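PDB 1FMJ: retinol dehydratase from Spodoptera frugiperda, which binds retinol and adenosine 3',5'-diphosphate on a sulfotransferase fold and dehydrates retinol, probably to anhydroretinol by way of a sulfated intermediate. Local coordinates for residues 69-74 against 223-228; 78-83 against 160-165; 233-238 against 243-248. One frame throughout, in Å; residues are numbered along the deposited sequence.

Contact 1: residues 69-74 against 223-228; sequences ASYQRS and TLTPYF. With A3P (adenosine-3'-5'-diphosphate), chain G.
Y71 reaches across to segment 223-228. Its CB starts beside the ring of Y227, with CE1 of that tyrosine 4.0 Å from CB of Y71. CG lies 3.8 Å from Y227 CD1, which sits over one face of the Y71 ring in an offset edge-to-face pair, planes at 76°. With CG anti to the backbone N (chi1 176°), the ring extends on toward T223 and L224. CE1 of Y71 comes 3.2 Å from T223 O, the carbonyl its hydroxyl binds, with L224 CB at 4.2 Å and L224 O also at the ring's edge. At the tip, OH donates to T223 O at 2.7 Å, in the carbonyl plane, and the methyl CG2 of T225 lies 3.6 Å from the same OH. Tyrosine suits the place: flat enough to slip in beside Y227, long enough to bring a donor to a buried carbonyl. A second tie runs from S74 OG, which donates to Y71 O, through a water to Y227 OH; that hydroxyl also bonds Y346. Segment 69-74 runs into and includes the start of the 5'-phosphate-binding loop of sulfotransferases, where R73 reaches O6P of the diphosphate through a weak bond. Helix 187-200 touches Y71 through V190, and strand 43-46 packs on T223, L224 and T225, putting the contact between the central sheet, that helix and the small antiparallel sheet.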
loop_
_atom_site.group_PDB
_atom_site.type_symbol
_atom_site.label_atom_id
_atom_site.label_comp_id
_atom_site.label_asym_id
_atom_site.label_seq_id
_atom_site.Cartn_x
_atom_site.Cartn_y
_atom_site.Cartn_z
ATOM N N ALA A 69 6.256 1.807 -4.471
ATOM C CA ALA A 69 5.605 2.600 -3.444
ATOM C C ALA A 69 4.271 3.124 -3.933
ATOM O O ALA A 69 4.018 3.183 -5.136
ATOM C CB ALA A 69 6.513 3.765 -3.037
ATOM N N SER A 70 3.424 3.517 -2.997
ATOM C CA SER A 70 2.104 4.014 -3.357
ATOM C C SER A 70 1.276 4.240 -2.125
ATOM O O SER A 70 1.643 3.802 -1.034
ATOM C CB SER A 70 1.366 2.956 -4.170
ATOM O OG SER A 70 1.141 1.830 -3.332
ATOM N N TYR A 71 0.155 4.934 -2.292
ATOM C CA TYR A 71 -0.760 5.059 -1.178
ATOM C C TYR A 71 -1.488 3.720 -1.395
ATOM O O TYR A 71 -1.764 3.352 -2.539
ATOM C CB TYR A 71 -1.751 6.203 -1.337
ATOM C CG TYR A 71 -2.717 6.179 -0.185
ATOM C CD1 TYR A 71 -2.364 6.712 1.054
ATOM C CD2 TYR A 71 -3.907 5.462 -0.276
ATOM C CE1 TYR A 71 -3.164 6.515 2.180
ATOM C CE2 TYR A 71 -4.709 5.258 0.838
ATOM C CZ TYR A 71 -4.328 5.780 2.064
ATOM O OH TYR A 71 -5.076 5.494 3.178
ATOM N N GLN A 72 -1.797 2.997 -0.331
ATOM C CA GLN A 72 -2.427 1.682 -0.482
ATOM C C GLN A 72 -3.662 1.581 -1.372
ATOM O O GLN A 72 -4.464 2.509 -1.462
ATOM C CB GLN A 72 -2.761 1.084 0.889
ATOM C CG GLN A 72 -3.761 1.892 1.714
ATOM C CD GLN A 72 -4.427 1.045 2.797
ATOM O OE1 GLN A 72 -5.613 0.712 2.704
ATOM N NE2 GLN A 72 -3.663 0.685 3.820
ATOM N N ARG A 73 -3.784 0.425 -2.026
ATOM C CA ARG A 73 -4.901 0.093 -2.908
ATOM C C ARG A 73 -4.883 0.890 -4.201
ATOM O O ARG A 73 -5.920 1.125 -4.811
ATOM C CB ARG A 73 -6.232 0.304 -2.166
ATOM C CG ARG A 73 -6.302 -0.436 -0.829
ATOM C CD ARG A 73 -5.935 -1.914 -0.972
ATOM N NE ARG A 73 -7.007 -2.730 -1.551
ATOM C CZ ARG A 73 -6.838 -3.982 -1.960
ATOM N NH1 ARG A 73 -5.646 -4.541 -1.858
ATOM N NH2 ARG A 73 -7.856 -4.691 -2.439
ATOM N N SER A 74 -3.689 1.289 -4.620
ATOM C CA SER A 74 -3.525 2.070 -5.836
ATOM C C SER A 74 -2.902 1.294 -6.981
ATOM O O SER A 74 -2.594 1.877 -8.020
ATOM C CB SER A 74 -2.664 3.299 -5.549
ATOM O OG SER A 74 -3.288 4.139 -4.600
ATOM N N THR A 223 -5.140 5.444 7.729
ATOM C CA THR A 223 -3.754 5.014 7.577
ATOM C C THR A 223 -2.958 5.674 6.445
ATOM O O THR A 223 -3.334 5.625 5.277
ATOM C CB THR A 223 -3.694 3.475 7.417
ATOM O OG1 THR A 223 -4.471 2.866 8.462
ATOM C CG2 THR A 223 -2.249 2.975 7.515
ATOM N N LEU A 224 -1.848 6.289 6.842
ATOM C CA LEU A 224 -0.910 6.977 5.963
ATOM C C LEU A 224 -1.400 8.160 5.133
ATOM O O LEU A 224 -0.720 8.585 4.198
ATOM C CB LEU A 224 -0.164 5.957 5.089
ATOM C CG LEU A 224 0.803 5.093 5.923
ATOM C CD1 LEU A 224 1.469 4.062 5.051
ATOM C CD2 LEU A 224 1.866 5.980 6.588
ATOM N N THR A 225 -2.573 8.692 5.475
ATOM C CA THR A 225 -3.079 9.894 4.817
ATOM C C THR A 225 -2.362 10.989 5.638
ATOM O O THR A 225 -1.696 10.671 6.628
ATOM C CB THR A 225 -4.617 10.046 4.987
ATOM O OG1 THR A 225 -4.952 10.050 6.384
ATOM C CG2 THR A 225 -5.350 8.898 4.285
ATOM N N PRO A 226 -2.504 12.280 5.275
ATOM C CA PRO A 226 -3.263 12.919 4.193
ATOM C C PRO A 226 -2.952 12.308 2.835
ATOM O O PRO A 226 -1.799 12.236 2.436
ATOM C CB PRO A 226 -2.817 14.379 4.273
ATOM C CG PRO A 226 -2.475 14.556 5.726
ATOM C CD PRO A 226 -1.714 13.290 6.008
ATOM N N TYR A 227 -3.988 11.882 2.126
ATOM C CA TYR A 227 -3.810 11.278 0.820
ATOM C C TYR A 227 -3.035 12.145 -0.182
ATOM O O TYR A 227 -2.057 11.697 -0.783
ATOM C CB TYR A 227 -5.163 10.918 0.213
ATOM C CG TYR A 227 -5.037 10.481 -1.227
ATOM C CD1 TYR A 227 -4.621 9.192 -1.547
ATOM C CD2 TYR A 227 -5.264 11.380 -2.269
ATOM C CE1 TYR A 227 -4.428 8.808 -2.870
ATOM C CE2 TYR A 227 -5.073 11.005 -3.603
ATOM C CZ TYR A 227 -4.653 9.725 -3.893
ATOM O OH TYR A 227 -4.428 9.359 -5.205
ATOM N N PHE A 228 -3.464 13.383 -0.375
ATOM C CA PHE A 228 -2.773 14.226 -1.338
ATOM C C PHE A 228 -1.336 14.603 -1.002
ATOM O O PHE A 228 -0.525 14.800 -1.907
ATOM C CB PHE A 228 -3.598 15.470 -1.633
ATOM C CG PHE A 228 -4.734 15.213 -2.562
ATOM C CD1 PHE A 228 -6.037 15.115 -2.087
ATOM C CD2 PHE A 228 -4.497 15.036 -3.925
ATOM C CE1 PHE A 228 -7.083 14.850 -2.958
ATOM C CE2 PHE A 228 -5.540 14.769 -4.797
ATOM C CZ PHE A 228 -6.834 14.678 -4.313
HETATM P P1 A3P G . -10.122 -2.805 -6.220
HETATM O O1P A3P G . -10.384 -2.898 -4.773
HETATM O O2P A3P G . -10.550 -4.030 -6.928
HETATM O O3P A3P G . -10.805 -1.635 -6.793
HETATM P P2 A3P G . -2.846 -2.589 -4.090
HETATM O O4P A3P G . -2.134 -3.724 -4.700
HETATM O O5P A3P G . -2.003 -1.374 -4.106
HETATM O O6P A3P G . -3.253 -2.939 -2.699
HETATM O "O5'" A3P G . -4.148 -2.291 -4.933
HETATM C "C5'" A3P G . -5.175 -3.256 -5.089
HETATM C "C4'" A3P G . -6.175 -2.824 -6.166
HETATM O "O4'" A3P G . -5.656 -3.259 -7.455
HETATM C "C3'" A3P G . -7.531 -3.517 -6.019
HETATM O "O3'" A3P G . -8.563 -2.601 -6.452
HETATM C "C2'" A3P G . -7.322 -4.758 -6.863
HETATM O "O2'" A3P G . -8.461 -5.550 -7.186
HETATM C "C1'" A3P G . -6.596 -4.156 -8.057
HETATM N N9 A3P G . -5.895 -5.164 -8.862
HETATM C C8 A3P G . -5.050 -6.185 -8.455
HETATM N N7 A3P G . -4.574 -6.924 -9.422
HETATM C C5 A3P G . -5.134 -6.364 -10.562
HETATM C C6 A3P G . -5.039 -6.675 -11.963
HETATM N N6 A3P G . -4.298 -7.680 -12.441
HETATM N N1 A3P G . -5.751 -5.886 -12.864
HETATM C C2 A3P G . -6.522 -4.843 -12.416
HETATM N N3 A3P G . -6.693 -4.452 -11.115
HETATM C C4 A3P G . -5.966 -5.261 -10.236
HETATM O O HOH W 1 -3.267 6.830 -5.031
#

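Contact 2: residues 78-83 against 160-165; sequences MTQELV and FVKTHL. With A3P (adenosine-3'-5'-diphosphate), chain G; RTL (retinol), chain H.
F160 opens strand 160-163 with its ring edge turned to V83 of helix 76-87; CE2 of F160 is 4.0 Å from V83 CG1, and the two side chains run alongside each other, pointing opposite ways. Both are apolar, as suits a buried seam between helix and sheet. V161 points away from the helix, as alternation along a strand requires, so K162 is the next to face it. Its chain is fully extended, and with CG swung opposite the backbone N (chi1 160°) it carries NZ straight past Q80 to the retinol; the amide of Q80 crosses its methylenes, Q80 NE2 lying 3.4 Å from K162 CD in a packing contact. At the end of the chain NZ of K162 donates to O1 of retinol at 2.9 Å. T163 OG1 accepts from L165 N at 3.0 Å, an ST turn that closes off the strand, and D107 bonds both this hydroxyl and the backbone N of H164. The imidazole of H164 brings NE2 to retinol O1 at 2.9 Å, nearly straight and in the ring plane, while ND1 is held by S70 O, which fixes the ring's rotation. Two nitrogen groups thus grip one alcohol oxygen, O1 of retinol, which stands 4.8 Å from O6P of the diphosphate; such a placement is consistent with presenting the hydroxyl to the sulfonate of the donor cofactor.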
loop_
_atom_site.group_PDB
_atom_site.type_symbol
_atom_site.label_atom_id
_atom_site.label_comp_id
_atom_site.label_asym_id
_atom_site.label_seq_id
_atom_site.Cartn_x
_atom_site.Cartn_y
_atom_site.Cartn_z
ATOM N N MET A 78 0.047 -5.363 -8.714
ATOM C CA MET A 78 0.268 -5.510 -10.151
ATOM C C MET A 78 1.685 -5.095 -10.477
ATOM O O MET A 78 2.440 -5.829 -11.115
ATOM C CB MET A 78 -0.649 -4.583 -10.943
ATOM C CG MET A 78 -2.110 -4.781 -10.713
ATOM S SD MET A 78 -2.998 -3.479 -11.521
ATOM C CE MET A 78 -2.783 -3.961 -13.245
ATOM N N THR A 79 2.018 -3.884 -10.047
ATOM C CA THR A 79 3.330 -3.303 -10.281
ATOM C C THR A 79 4.432 -4.201 -9.737
ATOM O O THR A 79 5.450 -4.410 -10.397
ATOM C CB THR A 79 3.441 -1.919 -9.617
ATOM O OG1 THR A 79 2.358 -1.094 -10.054
ATOM C CG2 THR A 79 4.763 -1.247 -9.990
ATOM N N GLN A 80 4.237 -4.733 -8.535
ATOM C CA GLN A 80 5.249 -5.612 -7.947
ATOM C C GLN A 80 5.522 -6.809 -8.846
ATOM O O GLN A 80 6.666 -7.204 -9.030
ATOM C CB GLN A 80 4.804 -6.125 -6.582
ATOM C CG GLN A 80 4.918 -5.104 -5.481
ATOM C CD GLN A 80 4.423 -5.635 -4.169
ATOM O OE1 GLN A 80 5.033 -6.522 -3.579
ATOM N NE2 GLN A 80 3.305 -5.098 -3.701
ATOM N N GLU A 81 4.462 -7.386 -9.393
ATOM C CA GLU A 81 4.597 -8.553 -10.253
ATOM C C GLU A 81 5.304 -8.196 -11.544
ATOM O O GLU A 81 6.229 -8.899 -11.964
ATOM C CB GLU A 81 3.225 -9.153 -10.555
ATOM C CG GLU A 81 3.278 -10.461 -11.345
ATOM C CD GLU A 81 3.786 -11.647 -10.533
ATOM O OE1 GLU A 81 3.784 -12.772 -11.075
ATOM O OE2 GLU A 81 4.179 -11.466 -9.360
ATOM N N LEU A 82 4.868 -7.105 -12.175
ATOM C CA LEU A 82 5.481 -6.657 -13.418
ATOM C C LEU A 82 6.968 -6.409 -13.198
ATOM O O LEU A 82 7.814 -6.931 -13.927
ATOM C CB LEU A 82 4.827 -5.361 -13.904
ATOM C CG LEU A 82 3.379 -5.442 -14.375
ATOM C CD1 LEU A 82 2.866 -4.037 -14.710
ATOM C CD2 LEU A 82 3.294 -6.353 -15.585
ATOM N N VAL A 83 7.272 -5.606 -12.180
ATOM C CA VAL A 83 8.645 -5.256 -11.839
ATOM C C VAL A 83 9.518 -6.470 -11.521
ATOM O O VAL A 83 10.691 -6.503 -11.882
ATOM C CB VAL A 83 8.679 -4.285 -10.624
ATOM C CG1 VAL A 83 10.103 -4.126 -10.106
ATOM C CG2 VAL A 83 8.117 -2.927 -11.021
ATOM N N PHE A 160 13.863 -6.191 -3.300
ATOM C CA PHE A 160 12.639 -5.624 -3.841
ATOM C C PHE A 160 11.861 -5.151 -2.619
ATOM O O PHE A 160 11.515 -5.949 -1.750
ATOM C CB PHE A 160 11.835 -6.675 -4.612
ATOM C CG PHE A 160 12.442 -7.053 -5.935
ATOM C CD1 PHE A 160 13.430 -8.036 -6.012
ATOM C CD2 PHE A 160 12.052 -6.401 -7.103
ATOM C CE1 PHE A 160 14.019 -8.358 -7.233
ATOM C CE2 PHE A 160 12.634 -6.715 -8.334
ATOM C CZ PHE A 160 13.620 -7.694 -8.403
ATOM N N VAL A 161 11.612 -3.850 -2.546
ATOM C CA VAL A 161 10.912 -3.279 -1.406
ATOM C C VAL A 161 9.544 -2.724 -1.747
ATOM O O VAL A 161 9.394 -1.945 -2.695
ATOM C CB VAL A 161 11.732 -2.134 -0.771
ATOM C CG1 VAL A 161 11.038 -1.648 0.501
ATOM C CG2 VAL A 161 13.149 -2.597 -0.482
ATOM N N LYS A 162 8.550 -3.129 -0.962
ATOM C CA LYS A 162 7.188 -2.647 -1.133
ATOM C C LYS A 162 6.947 -1.686 0.015
ATOM O O LYS A 162 7.313 -1.981 1.151
ATOM C CB LYS A 162 6.193 -3.802 -1.030
ATOM C CG LYS A 162 4.769 -3.366 -0.718
ATOM C CD LYS A 162 3.887 -4.565 -0.428
ATOM C CE LYS A 162 2.511 -4.142 0.016
ATOM N NZ LYS A 162 1.644 -5.313 0.268
ATOM N N THR A 163 6.349 -0.534 -0.258
ATOM C CA THR A 163 6.091 0.399 0.826
ATOM C C THR A 163 4.949 1.352 0.534
ATOM O O THR A 163 4.666 1.675 -0.624
ATOM C CB THR A 163 7.353 1.251 1.175
ATOM O OG1 THR A 163 7.096 2.016 2.363
ATOM C CG2 THR A 163 7.679 2.220 0.054
ATOM N N HIS A 164 4.287 1.785 1.598
ATOM C CA HIS A 164 3.212 2.747 1.484
ATOM C C HIS A 164 3.677 3.999 2.229
ATOM O O HIS A 164 2.889 4.872 2.557
ATOM C CB HIS A 164 1.910 2.194 2.082
ATOM C CG HIS A 164 1.409 0.961 1.391
ATOM N ND1 HIS A 164 1.249 0.888 0.024
ATOM C CD2 HIS A 164 1.043 -0.249 1.877
ATOM C CE1 HIS A 164 0.808 -0.315 -0.304
ATOM N NE2 HIS A 164 0.674 -1.025 0.802
ATOM N N LEU A 165 4.975 4.086 2.502
ATOM C CA LEU A 165 5.471 5.268 3.195
ATOM C C LEU A 165 5.748 6.398 2.217
ATOM O O LEU A 165 6.307 6.178 1.142
ATOM C CB LEU A 165 6.750 4.951 3.982
ATOM C CG LEU A 165 6.559 4.075 5.229
ATOM C CD1 LEU A 165 7.892 3.826 5.901
ATOM C CD2 LEU A 165 5.595 4.750 6.184
HETATM P P1 A3P G . -10.122 -2.805 -6.220
HETATM O O1P A3P G . -10.384 -2.898 -4.773
HETATM O O2P A3P G . -10.550 -4.030 -6.928
HETATM O O3P A3P G . -10.805 -1.635 -6.793
HETATM P P2 A3P G . -2.846 -2.589 -4.090
HETATM O O4P A3P G . -2.134 -3.724 -4.700
HETATM O O5P A3P G . -2.003 -1.374 -4.106
HETATM O O6P A3P G . -3.253 -2.939 -2.699
HETATM O "O5'" A3P G . -4.148 -2.291 -4.933
HETATM C "C5'" A3P G . -5.175 -3.256 -5.089
HETATM C "C4'" A3P G . -6.175 -2.824 -6.166
HETATM O "O4'" A3P G . -5.656 -3.259 -7.455
HETATM C "C3'" A3P G . -7.531 -3.517 -6.019
HETATM O "O3'" A3P G . -8.563 -2.601 -6.452
HETATM C "C2'" A3P G . -7.322 -4.758 -6.863
HETATM O "O2'" A3P G . -8.461 -5.550 -7.186
HETATM C "C1'" A3P G . -6.596 -4.156 -8.057
HETATM N N9 A3P G . -5.895 -5.164 -8.862
HETATM C C8 A3P G . -5.050 -6.185 -8.455
HETATM N N7 A3P G . -4.574 -6.924 -9.422
HETATM C C5 A3P G . -5.134 -6.364 -10.562
HETATM C C6 A3P G . -5.039 -6.675 -11.963
HETATM N N6 A3P G . -4.298 -7.680 -12.441
HETATM N N1 A3P G . -5.751 -5.886 -12.864
HETATM C C2 A3P G . -6.522 -4.843 -12.416
HETATM N N3 A3P G . -6.693 -4.452 -11.115
HETATM C C4 A3P G . -5.966 -5.261 -10.236
HETATM C C1 RTL H . -3.994 -8.571 11.514
HETATM C C2 RTL H . -4.158 -8.271 13.038
HETATM C C3 RTL H . -2.864 -8.449 13.823
HETATM C C4 RTL H . -1.456 -8.909 13.454
HETATM C C5 RTL H . -1.492 -9.170 11.946
HETATM C C6 RTL H . -2.563 -9.036 11.048
HETATM C C7 RTL H . -2.438 -9.316 9.593
HETATM C C8 RTL H . -1.942 -8.430 8.680
HETATM C C9 RTL H . -1.816 -8.697 7.241
HETATM C C10 RTL H . -1.294 -7.693 6.448
HETATM C C11 RTL H . -1.047 -7.657 4.990
HETATM C C12 RTL H . -1.529 -6.500 4.423
HETATM C C13 RTL H . -1.574 -5.927 3.062
HETATM C C14 RTL H . -2.071 -4.767 2.538
HETATM C C15 RTL H . -1.173 -3.609 2.392
HETATM O O1 RTL H . -0.521 -3.611 1.194
HETATM C C16 RTL H . -4.437 -7.215 10.929
HETATM C C17 RTL H . -5.111 -9.595 11.255
HETATM C C18 RTL H . -0.113 -9.667 11.485
HETATM C C19 RTL H . -2.262 -10.058 6.672
HETATM C C20 RTL H . -0.892 -6.947 2.136
#

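Contact 3: residues 233-238 against 243-248; sequences EAWAKR and MLFLFY. With A3P (adenosine-3'-5'-diphosphate), chain G.
W235 drives its six-membered ring edge-first into the face of F245: CE3 of W235 stands over the ring centre, 3.5 Å from F245 CE2, and the planes meet at 77°. A chi1 of -178° swings the indole off the helix and toward the strand. Beyond it, CZ3 of W235 touches F247 CZ at 3.9 Å, so the indole is in touch with both phenylalanines. The opposite shape, a small hollow, is supplied by A234, whose lone methyl leaves room for the edge of F245; A234 CB is 3.8 Å from F245 CE1. The methionine fits by bending: M243 turns at chi2 and chi3, lays CG 3.5 Å from K237 O, and brings its methyl CE to 4.0 Å from A234 CB; the unbranched, flexible chain can bend to follow the turn and the alanine. These pieces belong to a beta-alpha-beta crossover, in which the chain leaves strand 179-184, passes through helices including 227-235, and returns as the parallel strand 243-247 at the sheet edge; a type I turn from W235 to R238 starts the link to the strand. R238 rests its CB against F245 CB, 3.9 Å apart. Its guanidinium lies flat over one face of the W235 indole, CZ 3.2 Å above the ring plane. Separately, NH1 of R238 donates to the backbone O of W235 at 2.7 Å, nearly in the guanidinium plane. D343 takes both R238 NH2, as a salt bridge, and W235 NE1, keeping arginine and indole together. Just past the strand, Y248 donates from OH to N3 of the adenine.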
loop_
_atom_site.group_PDB
_atom_site.type_symbol
_atom_site.label_atom_id
_atom_site.label_comp_id
_atom_site.label_asym_id
_atom_site.label_seq_id
_atom_site.Cartn_x
_atom_site.Cartn_y
_atom_site.Cartn_z
ATOM N N GLU A 233 4.198 14.403 -2.800
ATOM C CA GLU A 233 5.620 14.193 -2.548
ATOM C C GLU A 233 6.283 13.389 -3.653
ATOM O O GLU A 233 7.430 13.643 -4.013
ATOM C CB GLU A 233 5.828 13.479 -1.220
ATOM C CG GLU A 233 5.803 14.391 -0.017
ATOM C CD GLU A 233 6.223 13.664 1.240
ATOM O OE1 GLU A 233 7.058 12.744 1.120
ATOM O OE2 GLU A 233 5.733 14.012 2.342
ATOM N N ALA A 234 5.561 12.409 -4.187
ATOM C CA ALA A 234 6.101 11.579 -5.256
ATOM C C ALA A 234 5.985 12.321 -6.569
ATOM O O ALA A 234 6.874 12.248 -7.417
ATOM C CB ALA A 234 5.343 10.265 -5.339
ATOM N N TRP A 235 4.877 13.034 -6.728
ATOM C CA TRP A 235 4.621 13.800 -7.936
ATOM C C TRP A 235 5.695 14.866 -8.145
ATOM O O TRP A 235 6.069 15.158 -9.275
ATOM C CB TRP A 235 3.244 14.453 -7.853
ATOM C CG TRP A 235 2.863 15.235 -9.082
ATOM C CD1 TRP A 235 2.805 16.593 -9.201
ATOM C CD2 TRP A 235 2.483 14.705 -10.358
ATOM N NE1 TRP A 235 2.407 16.941 -10.467
ATOM C CE2 TRP A 235 2.203 15.803 -11.201
ATOM C CE3 TRP A 235 2.352 13.410 -10.871
ATOM C CZ2 TRP A 235 1.798 15.648 -12.528
ATOM C CZ3 TRP A 235 1.948 13.254 -12.199
ATOM C CH2 TRP A 235 1.677 14.367 -13.009
ATOM N N ALA A 236 6.190 15.429 -7.048
ATOM C CA ALA A 236 7.224 16.458 -7.115
ATOM C C ALA A 236 8.565 15.875 -7.565
ATOM O O ALA A 236 9.407 16.591 -8.103
ATOM C CB ALA A 236 7.376 17.136 -5.752
ATOM N N LYS A 237 8.753 14.574 -7.350
ATOM C CA LYS A 237 9.992 13.893 -7.725
ATOM C C LYS A 237 9.906 13.093 -9.021
ATOM O O LYS A 237 10.861 12.408 -9.381
ATOM C CB LYS A 237 10.423 12.939 -6.613
ATOM C CG LYS A 237 11.009 13.591 -5.386
ATOM C CD LYS A 237 12.468 13.918 -5.598
ATOM C CE LYS A 237 13.147 14.270 -4.290
ATOM N NZ LYS A 237 14.630 14.344 -4.475
ATOM N N ARG A 238 8.785 13.180 -9.731
ATOM C CA ARG A 238 8.623 12.408 -10.963
ATOM C C ARG A 238 9.628 12.709 -12.072
ATOM O O ARG A 238 9.804 11.907 -12.994
ATOM C CB ARG A 238 7.202 12.570 -11.510
ATOM C CG ARG A 238 6.855 13.949 -12.062
ATOM C CD ARG A 238 5.405 13.961 -12.534
ATOM N NE ARG A 238 5.034 15.181 -13.244
ATOM C CZ ARG A 238 5.074 16.401 -12.719
ATOM N NH1 ARG A 238 5.471 16.577 -11.467
ATOM N NH2 ARG A 238 4.713 17.451 -13.450
ATOM N N MET A 243 12.772 7.679 -10.729
ATOM C CA MET A 243 11.382 7.670 -10.292
ATOM C C MET A 243 10.449 7.504 -11.481
ATOM O O MET A 243 10.609 8.170 -12.502
ATOM C CB MET A 243 11.034 8.966 -9.557
ATOM C CG MET A 243 9.529 9.188 -9.354
ATOM S SD MET A 243 8.731 7.979 -8.255
ATOM C CE MET A 243 8.825 8.838 -6.715
ATOM N N LEU A 244 9.478 6.606 -11.338
ATOM C CA LEU A 244 8.496 6.367 -12.384
ATOM C C LEU A 244 7.110 6.486 -11.765
ATOM O O LEU A 244 6.650 5.574 -11.074
ATOM C CB LEU A 244 8.675 4.972 -13.001
ATOM C CG LEU A 244 7.594 4.567 -14.014
ATOM C CD1 LEU A 244 7.628 5.511 -15.202
ATOM C CD2 LEU A 244 7.808 3.132 -14.477
ATOM N N PHE A 245 6.462 7.622 -11.998
ATOM C CA PHE A 245 5.122 7.873 -11.479
ATOM C C PHE A 245 4.120 7.328 -12.493
ATOM O O PHE A 245 4.171 7.687 -13.666
ATOM C CB PHE A 245 4.901 9.381 -11.318
ATOM C CG PHE A 245 3.756 9.747 -10.413
ATOM C CD1 PHE A 245 3.995 10.138 -9.099
ATOM C CD2 PHE A 245 2.446 9.752 -10.887
ATOM C CE1 PHE A 245 2.957 10.537 -8.268
ATOM C CE2 PHE A 245 1.393 10.150 -10.064
ATOM C CZ PHE A 245 1.647 10.546 -8.749
ATOM N N LEU A 246 3.217 6.461 -12.042
ATOM C CA LEU A 246 2.216 5.888 -12.925
ATOM C C LEU A 246 0.835 5.993 -12.299
ATOM O O LEU A 246 0.700 6.150 -11.085
ATOM C CB LEU A 246 2.526 4.413 -13.206
ATOM C CG LEU A 246 3.875 4.061 -13.833
ATOM C CD1 LEU A 246 3.982 2.553 -13.974
ATOM C CD2 LEU A 246 4.006 4.750 -15.202
ATOM N N PHE A 247 -0.191 5.908 -13.137
ATOM C CA PHE A 247 -1.565 5.966 -12.662
ATOM C C PHE A 247 -2.234 4.620 -12.901
ATOM O O PHE A 247 -2.148 4.060 -13.993
ATOM C CB PHE A 247 -2.356 7.061 -13.385
ATOM C CG PHE A 247 -1.972 8.456 -12.982
ATOM C CD1 PHE A 247 -1.120 9.212 -13.771
ATOM C CD2 PHE A 247 -2.469 9.015 -11.811
ATOM C CE1 PHE A 247 -0.767 10.507 -13.402
ATOM C CE2 PHE A 247 -2.121 10.307 -11.434
ATOM C CZ PHE A 247 -1.270 11.054 -12.232
ATOM N N TYR A 248 -2.903 4.110 -11.874
ATOM C CA TYR A 248 -3.583 2.824 -11.959
ATOM C C TYR A 248 -4.528 2.760 -13.159
ATOM O O TYR A 248 -4.670 1.720 -13.796
ATOM C CB TYR A 248 -4.362 2.579 -10.671
ATOM C CG TYR A 248 -5.294 1.391 -10.728
ATOM C CD1 TYR A 248 -4.806 0.084 -10.697
ATOM C CD2 TYR A 248 -6.667 1.577 -10.823
ATOM C CE1 TYR A 248 -5.675 -1.010 -10.753
ATOM C CE2 TYR A 248 -7.536 0.500 -10.880
ATOM C CZ TYR A 248 -7.040 -0.785 -10.843
ATOM O OH TYR A 248 -7.924 -1.836 -10.879
HETATM P P1 A3P G . -10.122 -2.805 -6.220
HETATM O O1P A3P G . -10.384 -2.898 -4.773
HETATM O O2P A3P G . -10.550 -4.030 -6.928
HETATM O O3P A3P G . -10.805 -1.635 -6.793
HETATM P P2 A3P G . -2.846 -2.589 -4.090
HETATM O O4P A3P G . -2.134 -3.724 -4.700
HETATM O O5P A3P G . -2.003 -1.374 -4.106
HETATM O O6P A3P G . -3.253 -2.939 -2.699
HETATM O "O5'" A3P G . -4.148 -2.291 -4.933
HETATM C "C5'" A3P G . -5.175 -3.256 -5.089
HETATM C "C4'" A3P G . -6.175 -2.824 -6.166
HETATM O "O4'" A3P G . -5.656 -3.259 -7.455
HETATM C "C3'" A3P G . -7.531 -3.517 -6.019
HETATM O "O3'" A3P G . -8.563 -2.601 -6.452
HETATM C "C2'" A3P G . -7.322 -4.758 -6.863
HETATM O "O2'" A3P G . -8.461 -5.550 -7.186
HETATM C "C1'" A3P G . -6.596 -4.156 -8.057
HETATM N N9 A3P G . -5.895 -5.164 -8.862
HETATM C C8 A3P G . -5.050 -6.185 -8.455
HETATM N N7 A3P G . -4.574 -6.924 -9.422
HETATM C C5 A3P G . -5.134 -6.364 -10.562
HETATM C C6 A3P G . -5.039 -6.675 -11.963
HETATM N N6 A3P G . -4.298 -7.680 -12.441
HETATM N N1 A3P G . -5.751 -5.886 -12.864
HETATM C C2 A3P G . -6.522 -4.843 -12.416
HETATM N N3 A3P G . -6.693 -4.452 -11.115
HETATM C C4 A3P G . -5.966 -5.261 -10.236
#

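The three contacts are spread over one parallel sheet, their centres about 13 to 14 Å apart. Along the chain contact 2 is nested inside the loop that contact 1 closes, and contact 3 follows both. Strands 66-70 and 160-163 are neighbours, so contacts 1 and 2 touch, S70 N approaching T163 O at 3.3 Å in a probable hydrogen bond. Helix 227-235 serves contacts 1 and 3, entering the first at its start and the third at its end. All three reach adenosine 3',5'-diphosphate: R73, M78 and Y248 meet at one nucleotide, which places the cofactor at the C-terminal ends of the parallel strands, where P-loop-like folds bind their phosphates, with retinol alongside at contact 2.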